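Long-range contacts in carboxynorspermidine decarboxylase (Campylobacter jejuni subsp. jejuni 81116, PDB 3N29), which probably decarboxylates carboxynorspermidine to norspermidine with pyridoxal-5'-phosphate as cofactor, working as a two-chain assembly of beta/alpha-barrel and sheet domains: residues L281-V286 / I297-S301; G346-L350 / F386-R390. All coordinates share one frame; numbering follows the deposited sequence.

Contact 1. Residues L281-V286 / I297-S301; sequences LVASVV and ILDTS
Ser284 and Asp299 join the two strands of a hairpin at the point where the second strand stops, an instructive case of a side chain taking over a backbone's work. Three hydrogen bonds cross. Two are of the ordinary antiparallel kind: Val286 N gives its hydrogen to Ile297 O over 2.9 Å, and Asp299 N reaches Ser284 O at 3.0 Å. The third runs from Ser284 N to the carboxylate oxygen Asp299 OD1, 2.8 Å away and nearly straight at 165°, although the donor comes from above the carboxylate plane. Asp299 CG sits between its own backbone N and carbonyl carbon (chi1 62°), which brings the carboxylate back towards residues 281-286. Its other oxygen, OD2, is hydrogen-bonded to Thr44 OG1 and forms a salt bridge with Lys122 NZ of the second subunit, an arrangement that probably favours the charged form. Thr44 OG1 is also hydrogen-bonded to Ser284 OG.

Packing contacts surround these bonds. Val285 and Leu298, a non-hydrogen-bonded antiparallel pair, send their side chains to the same face of the sheet, where Val285 CG2 meets Leu298 CD2 at 3.7 Å. Val286 CG2 lies 3.7 Å from Asp299 CB, the two side chains crossing at about a right angle. Beyond the end of the strand, Thr300 CG2 packs on Ala283 CB at 3.6 Å, while its OG1 touches Leu281 CD2 and is hydrogen-bonded to His305 ND1. Phe372, from strand 369-372, packs against both Leu298 and Thr300. Together these contacts tie the end of strand 294-298 into the beta hairpin it forms with strand 279-290, within the mixed sheet of the C-terminal domain of this pyridoxal-dependent decarboxylase.

Contact 2. Residues G346-L350 / F386-R390; sequences GNTCL and FNGIR
Cys349 and Asn387 meet where two loops of the C-terminal sheet domain come together beside the cofactor, in a family whose active sites form at the interface between subunits. Cys349 N donates to Asn387 OD1 over 2.8 Å, with an N-H...O angle of 172° and an approach almost in line with the amide C=O. The cysteine CB and SG both lie near that same oxygen, and Cys349 also touches pyridoxal-5'-phosphate.

Packing flanks the bond. Phe386 CG stands opposite the backbone N (chi1 179°), carrying the ring towards Leu350, whose CD1 approaches the ring edge near its plane, 3.6 Å from Phe386 CE2. Ile389 packs toward the other loop with several of its branches: CG1 meets Thr348 CG2 at 3.6 Å, CD1 rests against the backbone oxygen Asn347 O at the same separation, and CG2 lies against the Asn347 side chain.

Further out, a backbone bond from Ile389 N to Phe386 O closes a beta turn of residues 386-389, close to type I'. On the facing loop, Thr348 OG1 is hydrogen-bonded to Asp353 OD2. The second subunit adds its own grip: its Lys77 packs on Phe386 and Asn387, and its Ser98 OG is hydrogen-bonded to Asn387 O. Within residues 346-350, one further link, a weak one, spans the bend at Cys349: Leu350 N points to Thr348 OG1 across 3.4 Å.

Both contacts are largely buried and both meet the second subunit, but they use different parts of the sheet domain. Contact 1 joins neighbouring hairpin strands, so backbone bonds and sheet-face packing dominate, with one carboxylate added where the strand ends. Contact 2 joins irregular loops through a single hydrogen bond, to a side-chain amide oxygen, and lies beside the cofactor; the side chain of Ile297 in contact 1 is about 13 Å from a bound pyridoxal-5'-phosphate. The two touch: Thr300 O and Asn347 N, 3.1 Å apart, probably form a hydrogen bond, while Ser301 OG packs on Thr348 CG2. Residues 297-301 thus pack against the loop 346-350, which follows strand 340-345, the parallel neighbour of strand 294-298.

Contact 1. Residues L281-V286 / I297-S301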
loop_
_atom_site.group_PDB
_atom_site.type_symbol
_atom_site.label_atom_id
_atom_site.label_comp_id
_atom_site.label_asym_id
_atom_site.label_seq_id
_atom_site.Cartn_x
_atom_site.Cartn_y
_atom_site.Cartn_z
ATOM N N LEU A 281 -2.780 -2.964 -16.595
ATOM C CA LEU A 281 -1.601 -3.485 -16.101
ATOM C C LEU A 281 -1.319 -4.836 -16.757
ATOM O O LEU A 281 -2.156 -5.767 -16.666
ATOM C CB LEU A 281 -1.703 -3.608 -14.583
ATOM C CG LEU A 281 -0.661 -4.415 -13.816
ATOM C CD1 LEU A 281 0.698 -3.819 -13.967
ATOM C CD2 LEU A 281 -1.070 -4.607 -12.294
ATOM N N VAL A 282 -0.140 -4.972 -17.405
ATOM C CA VAL A 282 0.212 -6.110 -18.194
ATOM C C VAL A 282 1.247 -6.924 -17.482
ATOM O O VAL A 282 2.255 -6.363 -17.029
ATOM C CB VAL A 282 0.746 -5.683 -19.596
ATOM C CG1 VAL A 282 1.051 -6.992 -20.384
ATOM C CG2 VAL A 282 -0.309 -4.797 -20.261
ATOM N N ALA A 283 1.024 -8.215 -17.326
ATOM C CA ALA A 283 1.918 -9.072 -16.552
ATOM C C ALA A 283 2.128 -10.305 -17.372
ATOM O O ALA A 283 1.378 -10.548 -18.347
ATOM C CB ALA A 283 1.221 -9.421 -15.208
ATOM N N SER A 284 3.134 -11.084 -17.049
ATOM C CA SER A 284 3.335 -12.353 -17.693
ATOM C C SER A 284 3.073 -13.520 -16.737
ATOM O O SER A 284 3.372 -13.412 -15.542
ATOM C CB SER A 284 4.836 -12.457 -18.148
ATOM O OG SER A 284 5.098 -11.465 -19.181
ATOM N N VAL A 285 2.600 -14.618 -17.301
ATOM C CA VAL A 285 2.672 -15.948 -16.673
ATOM C C VAL A 285 4.100 -16.441 -16.551
ATOM O O VAL A 285 4.715 -16.777 -17.534
ATOM C CB VAL A 285 1.747 -16.960 -17.399
ATOM C CG1 VAL A 285 1.723 -18.327 -16.654
ATOM C CG2 VAL A 285 0.298 -16.329 -17.658
ATOM N N VAL A 286 4.610 -16.537 -15.326
ATOM C CA VAL A 286 5.896 -17.047 -15.050
ATOM C C VAL A 286 5.898 -18.548 -14.802
ATOM O O VAL A 286 6.821 -19.248 -15.179
ATOM C CB VAL A 286 6.534 -16.318 -13.863
ATOM C CG1 VAL A 286 7.974 -16.852 -13.563
ATOM C CG2 VAL A 286 6.531 -14.766 -14.182
ATOM N N ILE A 297 0.944 -18.296 -11.867
ATOM C CA ILE A 297 1.677 -17.366 -11.024
ATOM C C ILE A 297 2.273 -16.298 -11.949
ATOM O O ILE A 297 3.056 -16.623 -12.840
ATOM C CB ILE A 297 2.755 -18.072 -10.309
ATOM C CG1 ILE A 297 2.133 -19.210 -9.460
ATOM C CG2 ILE A 297 3.554 -17.092 -9.441
ATOM C CD1 ILE A 297 3.144 -20.029 -8.548
ATOM N N LEU A 298 1.888 -15.080 -11.722
ATOM C CA LEU A 298 2.256 -13.975 -12.576
ATOM C C LEU A 298 3.416 -13.181 -12.003
ATOM O O LEU A 298 3.714 -13.270 -10.783
ATOM C CB LEU A 298 1.095 -13.051 -12.792
ATOM C CG LEU A 298 -0.199 -13.745 -13.126
ATOM C CD1 LEU A 298 -1.282 -12.705 -13.321
ATOM C CD2 LEU A 298 -0.034 -14.760 -14.296
ATOM N N ASP A 299 3.963 -12.247 -12.815
ATOM C CA ASP A 299 5.020 -11.333 -12.312
ATOM C C ASP A 299 4.506 -10.004 -11.789
ATOM O O ASP A 299 5.144 -8.918 -11.863
ATOM C CB ASP A 299 6.155 -11.174 -13.364
ATOM C CG ASP A 299 5.691 -10.546 -14.694
ATOM O OD1 ASP A 299 4.525 -10.226 -14.822
ATOM O OD2 ASP A 299 6.554 -10.393 -15.614
ATOM N N THR A 300 3.316 -10.038 -11.213
ATOM C CA THR A 300 2.726 -8.873 -10.647
ATOM C C THR A 300 2.046 -9.342 -9.358
ATOM O O THR A 300 2.024 -10.537 -9.057
ATOM C CB THR A 300 1.739 -8.141 -11.592
ATOM O OG1 THR A 300 1.477 -6.847 -11.082
ATOM C CG2 THR A 300 0.338 -8.850 -11.744
ATOM N N SER A 301 1.656 -8.389 -8.560
ATOM C CA SER A 301 1.095 -8.692 -7.213
ATOM C C SER A 301 -0.133 -7.857 -6.967
ATOM O O SER A 301 -0.163 -6.626 -7.203
ATOM C CB SER A 301 2.137 -8.471 -6.133
ATOM O OG SER A 301 1.553 -8.107 -4.904
#

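Contact 2. Residues G346-L350 / F386-R390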
loop_
_atom_site.group_PDB
_atom_site.type_symbol
_atom_site.label_atom_id
_atom_site.label_comp_id
_atom_site.label_asym_id
_atom_site.label_seq_id
_atom_site.Cartn_x
_atom_site.Cartn_y
_atom_site.Cartn_z
ATOM N N GLY A 346 -0.145 -13.895 -7.595
ATOM C CA GLY A 346 0.987 -12.979 -7.643
ATOM C C GLY A 346 2.307 -13.575 -7.218
ATOM O O GLY A 346 2.392 -14.684 -6.770
ATOM N N ASN A 347 3.314 -12.728 -7.258
ATOM C CA ASN A 347 4.723 -13.079 -7.024
ATOM C C ASN A 347 5.296 -12.667 -5.647
ATOM O O ASN A 347 6.500 -12.888 -5.387
ATOM C CB ASN A 347 5.651 -12.606 -8.140
ATOM C CG ASN A 347 5.681 -11.128 -8.321
ATOM O OD1 ASN A 347 4.847 -10.378 -7.741
ATOM N ND2 ASN A 347 6.603 -10.666 -9.174
ATOM N N THR A 348 4.464 -12.100 -4.776
ATOM C CA THR A 348 4.890 -11.904 -3.422
ATOM C C THR A 348 4.843 -13.247 -2.737
ATOM O O THR A 348 4.239 -14.230 -3.246
ATOM C CB THR A 348 4.072 -10.886 -2.646
ATOM O OG1 THR A 348 2.782 -11.422 -2.389
ATOM C CG2 THR A 348 3.980 -9.573 -3.455
ATOM N N CYS A 349 5.536 -13.327 -1.615
ATOM C CA CYS A 349 5.465 -14.533 -0.777
ATOM C C CYS A 349 4.182 -14.671 0.079
ATOM O O CYS A 349 4.091 -15.608 0.829
ATOM C CB CYS A 349 6.776 -14.656 0.058
ATOM S SG CYS A 349 8.241 -14.772 -1.038
ATOM N N LEU A 350 3.156 -13.841 -0.073
ATOM C CA LEU A 350 1.958 -13.914 0.793
ATOM C C LEU A 350 1.021 -14.958 0.252
ATOM O O LEU A 350 0.816 -15.036 -0.922
ATOM C CB LEU A 350 1.141 -12.592 0.781
ATOM C CG LEU A 350 1.871 -11.348 1.266
ATOM C CD1 LEU A 350 0.973 -10.055 1.044
ATOM C CD2 LEU A 350 2.243 -11.563 2.705
ATOM N N PHE A 386 6.740 -3.762 -1.599
ATOM C CA PHE A 386 6.651 -4.769 -0.573
ATOM C C PHE A 386 7.300 -6.030 -1.120
ATOM O O PHE A 386 7.084 -6.408 -2.294
ATOM C CB PHE A 386 5.196 -5.012 -0.214
ATOM C CG PHE A 386 4.982 -6.085 0.838
ATOM C CD1 PHE A 386 5.710 -6.078 2.023
ATOM C CD2 PHE A 386 4.063 -7.080 0.655
ATOM C CE1 PHE A 386 5.518 -7.030 2.986
ATOM C CE2 PHE A 386 3.868 -8.057 1.621
ATOM C CZ PHE A 386 4.571 -8.018 2.787
ATOM N N ASN A 387 8.036 -6.700 -0.260
ATOM C CA ASN A 387 8.727 -7.964 -0.570
ATOM C C ASN A 387 9.767 -7.732 -1.655
ATOM O O ASN A 387 10.258 -8.669 -2.248
ATOM C CB ASN A 387 7.732 -9.048 -0.990
ATOM C CG ASN A 387 8.094 -10.436 -0.519
ATOM O OD1 ASN A 387 7.328 -11.362 -0.808
ATOM N ND2 ASN A 387 9.276 -10.614 0.210
ATOM N N GLY A 388 10.169 -6.479 -1.895
ATOM C CA GLY A 388 11.119 -6.246 -2.924
ATOM C C GLY A 388 10.648 -6.648 -4.319
ATOM O O GLY A 388 11.480 -6.882 -5.196
ATOM N N ILE A 389 9.328 -6.699 -4.558
ATOM C CA ILE A 389 8.834 -7.042 -5.882
ATOM C C ILE A 389 9.186 -5.911 -6.819
ATOM O O ILE A 389 8.954 -4.765 -6.499
ATOM C CB ILE A 389 7.323 -7.323 -5.881
ATOM C CG1 ILE A 389 7.070 -8.492 -4.934
ATOM C CG2 ILE A 389 6.819 -7.797 -7.251
ATOM C CD1 ILE A 389 8.072 -9.662 -5.111
ATOM N N ARG A 390 9.660 -6.276 -7.997
ATOM C CA ARG A 390 9.948 -5.327 -9.032
ATOM C C ARG A 390 8.696 -4.570 -9.424
ATOM O O ARG A 390 7.702 -5.148 -9.768
ATOM C CB ARG A 390 10.533 -6.052 -10.267
ATOM C CG ARG A 390 11.040 -5.126 -11.396
ATOM C CD ARG A 390 11.926 -5.919 -12.496
ATOM N NE ARG A 390 12.341 -7.305 -12.133
ATOM C CZ ARG A 390 12.962 -8.166 -12.981
ATOM N NH1 ARG A 390 13.281 -7.762 -14.199
ATOM N NH2 ARG A 390 13.285 -9.423 -12.624
#